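Local coordinates for hypothetical protein PH1918 (Pyrococcus horikoshii, PDB 2D16) that is of unknown function but belongs to the adenosine-specific kinase family and may transfer adenosine monophosphate to proteins, at residues M1-P12 with Q117-I130. Sequence-based numbering, arbitrary orientation.
Sequences MVRIEVIDIEKP and QVIVAETELGRAVI. With NA (sodium ion), chain E.
Glu5 and Arg127 meet across the middle strand of a three-stranded antiparallel sheet, in which 117-122 runs between 3-8 and 127-130. The guanidinium grips the carboxylate end-on, NH1 to Glu5 OE1 at 3.0 Å and NH2 to Glu5 OE2 at 2.8 Å. Both acceptors lie close to the guanidinium plane, yet the two planes stand 72° apart, and the arginine nitrogens reach the oxygens from above the carboxylate. Glu5 CG sits between its backbone N and carbonyl carbon (chi1 72°), and the extended chain beyond it carries the acid to the arginine. Arg127 NH1 also bonds Glu122 OE1 at 2.9 Å, completing a three-residue salt-bridge network. Val120 CG1 covers part of one guanidinium face, while Ile7 CD1 abuts the edge, 3.5 Å from Arg127 NH2. On the same side of the sheet, Ile7 CD1 also packs on Val120 CG2, and Ile9 CD1 on Val118 CG2. The other side carries Ile4, whose CG2 meets Ile119 CG2 at 3.6 Å and whose CD1 touches Ile130 CD1, the two side chains crossing at about a right angle. Farther along, Asp8 and Gln117 run side by side; NE2 of Gln117 gives a nearly straight bond (166°) to the syn side of Asp8 OD1, which lies in the amide plane, though the donor stands well out of the carboxylate plane. Paired backbone bonds at Arg3-Glu122, Glu5-Val120 and Ile7-Val118 set the register. Arg127 NE is bonded to the carbonyl of Ile77, tying the network to the end of helix 64-77. A leucine in place of Arg127 would probably leave Glu5 and Glu122, with OE1 atoms 4.5 Å apart, without their shared positive mate. The shared cation thus probably offsets the repulsion between two acids on neighbouring strands, adding an ionic link across all three strands to their backbone bonding.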
loop_
_atom_site.group_PDB
_atom_site.type_symbol
_atom_site.label_atom_id
_atom_site.label_comp_id
_atom_site.label_asym_id
_atom_site.label_seq_id
_atom_site.Cartn_x
_atom_site.Cartn_y
_atom_site.Cartn_z
ATOM N N MET A 1 65.573 38.023 -5.121
ATOM C CA MET A 1 65.096 38.259 -3.728
ATOM C C MET A 1 64.056 37.235 -3.300
ATOM O O MET A 1 63.187 36.852 -4.083
ATOM C CB MET A 1 64.482 39.656 -3.604
ATOM C CG MET A 1 63.832 39.921 -2.248
ATOM S SD MET A 1 62.828 41.425 -2.199
ATOM C CE MET A 1 61.179 40.737 -2.353
ATOM N N VAL A 2 64.153 36.797 -2.050
ATOM C CA VAL A 2 63.209 35.843 -1.488
ATOM C C VAL A 2 63.048 36.113 0.002
ATOM O O VAL A 2 63.791 35.578 0.825
ATOM C CB VAL A 2 63.673 34.379 -1.663
ATOM C CG1 VAL A 2 62.667 33.441 -1.013
ATOM C CG2 VAL A 2 63.813 34.043 -3.136
ATOM N N ARG A 3 62.088 36.963 0.344
ATOM C CA ARG A 3 61.825 37.282 1.739
ATOM C C ARG A 3 60.622 36.463 2.176
ATOM O O ARG A 3 59.566 36.501 1.541
ATOM C CB ARG A 3 61.551 38.781 1.910
ATOM C CG ARG A 3 62.810 39.644 1.835
ATOM C CD ARG A 3 62.491 41.130 1.685
ATOM N NE ARG A 3 61.876 41.719 2.874
ATOM C CZ ARG A 3 62.500 41.904 4.034
ATOM N NH1 ARG A 3 63.769 41.543 4.179
ATOM N NH2 ARG A 3 61.853 42.463 5.050
ATOM N N ILE A 4 60.792 35.711 3.257
ATOM C CA ILE A 4 59.726 34.864 3.766
ATOM C C ILE A 4 59.054 35.482 4.983
ATOM O O ILE A 4 59.727 36.010 5.870
ATOM C CB ILE A 4 60.276 33.470 4.142
ATOM C CG1 ILE A 4 60.860 32.797 2.896
ATOM C CG2 ILE A 4 59.173 32.617 4.752
ATOM C CD1 ILE A 4 61.514 31.447 3.158
ATOM N N GLU A 5 57.725 35.430 5.009
ATOM C CA GLU A 5 56.960 35.966 6.127
ATOM C C GLU A 5 55.848 34.997 6.519
ATOM O O GLU A 5 55.405 34.177 5.708
ATOM C CB GLU A 5 56.359 37.335 5.773
ATOM C CG GLU A 5 55.200 37.296 4.794
ATOM C CD GLU A 5 54.746 38.686 4.373
ATOM O OE1 GLU A 5 55.548 39.409 3.745
ATOM O OE2 GLU A 5 53.589 39.057 4.669
ATOM N N VAL A 6 55.412 35.097 7.771
ATOM C CA VAL A 6 54.359 34.242 8.298
ATOM C C VAL A 6 53.101 35.069 8.501
ATOM O O VAL A 6 53.136 36.124 9.131
ATOM C CB VAL A 6 54.781 33.618 9.643
ATOM C CG1 VAL A 6 53.675 32.720 10.181
ATOM C CG2 VAL A 6 56.066 32.832 9.455
ATOM N N ILE A 7 51.990 34.591 7.955
ATOM C CA ILE A 7 50.723 35.290 8.074
ATOM C C ILE A 7 49.753 34.474 8.914
ATOM O O ILE A 7 49.482 33.312 8.618
ATOM C CB ILE A 7 50.095 35.540 6.684
ATOM C CG1 ILE A 7 51.016 36.443 5.856
ATOM C CG2 ILE A 7 48.719 36.174 6.834
ATOM C CD1 ILE A 7 50.575 36.617 4.422
ATOM N N ASP A 8 49.246 35.083 9.980
ATOM C CA ASP A 8 48.291 34.411 10.843
ATOM C C ASP A 8 46.907 34.642 10.252
ATOM O O ASP A 8 46.511 35.787 10.020
ATOM C CB ASP A 8 48.343 34.992 12.262
ATOM C CG ASP A 8 49.595 34.585 13.016
ATOM O OD1 ASP A 8 49.751 33.380 13.309
ATOM O OD2 ASP A 8 50.422 35.468 13.317
ATOM N N ILE A 9 46.185 33.558 9.984
ATOM C CA ILE A 9 44.843 33.672 9.434
ATOM C C ILE A 9 43.924 34.214 10.523
ATOM O O ILE A 9 43.886 33.679 11.632
ATOM C CB ILE A 9 44.300 32.301 8.968
ATOM C CG1 ILE A 9 45.091 31.812 7.750
ATOM C CG2 ILE A 9 42.809 32.413 8.649
ATOM C CD1 ILE A 9 44.976 32.721 6.537
ATOM N N GLU A 10 43.205 35.285 10.204
ATOM C CA GLU A 10 42.275 35.890 11.152
ATOM C C GLU A 10 40.898 35.277 10.929
ATOM O O GLU A 10 40.317 35.413 9.852
ATOM C CB GLU A 10 42.191 37.406 10.942
ATOM C CG GLU A 10 41.419 38.126 12.048
ATOM C CD GLU A 10 41.123 39.580 11.726
ATOM O OE1 GLU A 10 41.974 40.245 11.098
ATOM O OE2 GLU A 10 40.037 40.062 12.116
ATOM N N LYS A 11 40.382 34.595 11.944
ATOM C CA LYS A 11 39.075 33.967 11.841
ATOM C C LYS A 11 38.502 33.696 13.222
ATOM O O LYS A 11 39.239 33.426 14.167
ATOM C CB LYS A 11 39.177 32.648 11.066
ATOM C CG LYS A 11 40.145 31.640 11.676
ATOM C CD LYS A 11 40.154 30.339 10.888
ATOM C CE LYS A 11 41.271 29.405 11.343
ATOM N NZ LYS A 11 41.168 29.029 12.782
ATOM N N PRO A 12 37.174 33.781 13.361
ATOM C CA PRO A 12 36.572 33.525 14.668
ATOM C C PRO A 12 36.599 32.036 15.014
ATOM O O PRO A 12 36.759 31.181 14.136
ATOM C CB PRO A 12 35.157 34.078 14.511
ATOM C CG PRO A 12 35.129 34.915 13.284
ATOM C CD PRO A 12 36.170 34.274 12.402
ATOM N N GLN A 117 48.301 29.297 9.898
ATOM C CA GLN A 117 49.224 30.278 9.332
ATOM C C GLN A 117 49.557 29.938 7.886
ATOM O O GLN A 117 49.586 28.770 7.502
ATOM C CB GLN A 117 50.543 30.325 10.106
ATOM C CG GLN A 117 50.427 30.630 11.579
ATOM C CD GLN A 117 51.789 30.657 12.246
ATOM O OE1 GLN A 117 52.632 29.800 11.980
ATOM N NE2 GLN A 117 52.010 31.638 13.118
ATOM N N VAL A 118 49.807 30.969 7.091
ATOM C CA VAL A 118 50.185 30.788 5.695
ATOM C C VAL A 118 51.591 31.365 5.571
ATOM O O VAL A 118 51.828 32.526 5.921
ATOM C CB VAL A 118 49.208 31.536 4.731
ATOM C CG1 VAL A 118 49.703 31.424 3.279
ATOM C CG2 VAL A 118 47.806 30.935 4.842
ATOM N N ILE A 119 52.537 30.552 5.108
ATOM C CA ILE A 119 53.905 31.018 4.946
ATOM C C ILE A 119 54.042 31.517 3.515
ATOM O O ILE A 119 53.808 30.775 2.561
ATOM C CB ILE A 119 54.923 29.893 5.211
ATOM C CG1 ILE A 119 54.692 29.311 6.610
ATOM C CG2 ILE A 119 56.344 30.445 5.097
ATOM C CD1 ILE A 119 55.672 28.219 6.999
ATOM N N VAL A 120 54.416 32.783 3.381
ATOM C CA VAL A 120 54.541 33.416 2.078
ATOM C C VAL A 120 55.949 33.897 1.764
ATOM O O VAL A 120 56.632 34.458 2.620
ATOM C CB VAL A 120 53.573 34.623 1.981
ATOM C CG1 VAL A 120 53.760 35.349 0.650
ATOM C CG2 VAL A 120 52.135 34.147 2.137
ATOM N N ALA A 121 56.378 33.666 0.527
ATOM C CA ALA A 121 57.688 34.107 0.070
ATOM C C ALA A 121 57.445 35.209 -0.955
ATOM O O ALA A 121 56.559 35.081 -1.796
ATOM C CB ALA A 121 58.438 32.953 -0.579
ATOM N N GLU A 122 58.204 36.295 -0.876
ATOM C CA GLU A 122 58.037 37.372 -1.841
ATOM C C GLU A 122 59.315 37.613 -2.632
ATOM O O GLU A 122 60.411 37.677 -2.068
ATOM C CB GLU A 122 57.593 38.679 -1.159
ATOM C CG GLU A 122 57.448 39.837 -2.152
ATOM C CD GLU A 122 56.568 40.977 -1.658
ATOM O OE1 GLU A 122 56.119 40.948 -0.492
ATOM O OE2 GLU A 122 56.328 41.914 -2.453
ATOM N N THR A 123 59.160 37.716 -3.948
ATOM C CA THR A 123 60.278 37.966 -4.846
ATOM C C THR A 123 60.055 39.345 -5.450
ATOM O O THR A 123 59.116 40.047 -5.069
ATOM C CB THR A 123 60.321 36.945 -5.995
ATOM O OG1 THR A 123 59.219 37.176 -6.880
ATOM C CG2 THR A 123 60.231 35.518 -5.444
ATOM N N GLU A 124 60.903 39.726 -6.399
ATOM C CA GLU A 124 60.766 41.029 -7.042
ATOM C C GLU A 124 59.511 41.090 -7.911
ATOM O O GLU A 124 59.036 42.175 -8.250
ATOM C CB GLU A 124 62.003 41.342 -7.891
ATOM C CG GLU A 124 63.289 41.454 -7.087
ATOM C CD GLU A 124 64.071 40.153 -7.029
ATOM O OE1 GLU A 124 63.441 39.074 -6.954
ATOM O OE2 GLU A 124 65.319 40.213 -7.041
ATOM N N LEU A 125 58.973 39.925 -8.266
ATOM C CA LEU A 125 57.771 39.865 -9.093
ATOM C C LEU A 125 56.497 39.874 -8.264
ATOM O O LEU A 125 55.620 40.711 -8.467
ATOM C CB LEU A 125 57.775 38.607 -9.972
ATOM C CG LEU A 125 56.444 38.300 -10.677
ATOM C CD1 LEU A 125 56.103 39.420 -11.660
ATOM C CD2 LEU A 125 56.535 36.966 -11.403
ATOM N N GLY A 126 56.390 38.930 -7.333
ATOM C CA GLY A 126 55.196 38.856 -6.518
ATOM C C GLY A 126 55.337 37.961 -5.306
ATOM O O GLY A 126 56.434 37.780 -4.773
ATOM N N ARG A 127 54.220 37.388 -4.877
ATOM C CA ARG A 127 54.212 36.529 -3.701
ATOM C C ARG A 127 53.778 35.098 -3.998
ATOM O O ARG A 127 53.056 34.832 -4.961
ATOM C CB ARG A 127 53.318 37.163 -2.626
ATOM C CG ARG A 127 53.917 38.455 -2.056
ATOM C CD ARG A 127 52.874 39.364 -1.410
ATOM N NE ARG A 127 52.366 38.872 -0.130
ATOM C CZ ARG A 127 53.005 38.975 1.032
ATOM N NH1 ARG A 127 54.198 39.551 1.095
ATOM N NH2 ARG A 127 52.436 38.518 2.142
ATOM N N ALA A 128 54.236 34.178 -3.156
ATOM C CA ALA A 128 53.924 32.767 -3.324
ATOM C C ALA A 128 53.692 32.093 -1.979
ATOM O O ALA A 128 54.404 32.355 -1.015
ATOM C CB ALA A 128 55.071 32.076 -4.047
ATOM N N VAL A 129 52.684 31.231 -1.914
ATOM C CA VAL A 129 52.413 30.501 -0.682
ATOM C C VAL A 129 53.348 29.298 -0.720
ATOM O O VAL A 129 53.245 28.466 -1.622
ATOM C CB VAL A 129 50.955 29.996 -0.632
ATOM C CG1 VAL A 129 50.773 29.036 0.539
ATOM C CG2 VAL A 129 49.993 31.176 -0.510
ATOM N N ILE A 130 54.267 29.205 0.237
ATOM C CA ILE A 130 55.189 28.072 0.242
ATOM C C ILE A 130 54.800 27.010 1.256
ATOM O O ILE A 130 55.431 25.961 1.346
ATOM C CB ILE A 130 56.661 28.520 0.473
ATOM C CG1 ILE A 130 56.829 29.156 1.857
ATOM C CG2 ILE A 130 57.070 29.494 -0.625
ATOM C CD1 ILE A 130 58.278 29.485 2.199
HETATM NA NA NA E . 55.530 24.666 -0.705
HETATM O O HOH W 1 53.361 25.624 -1.138
#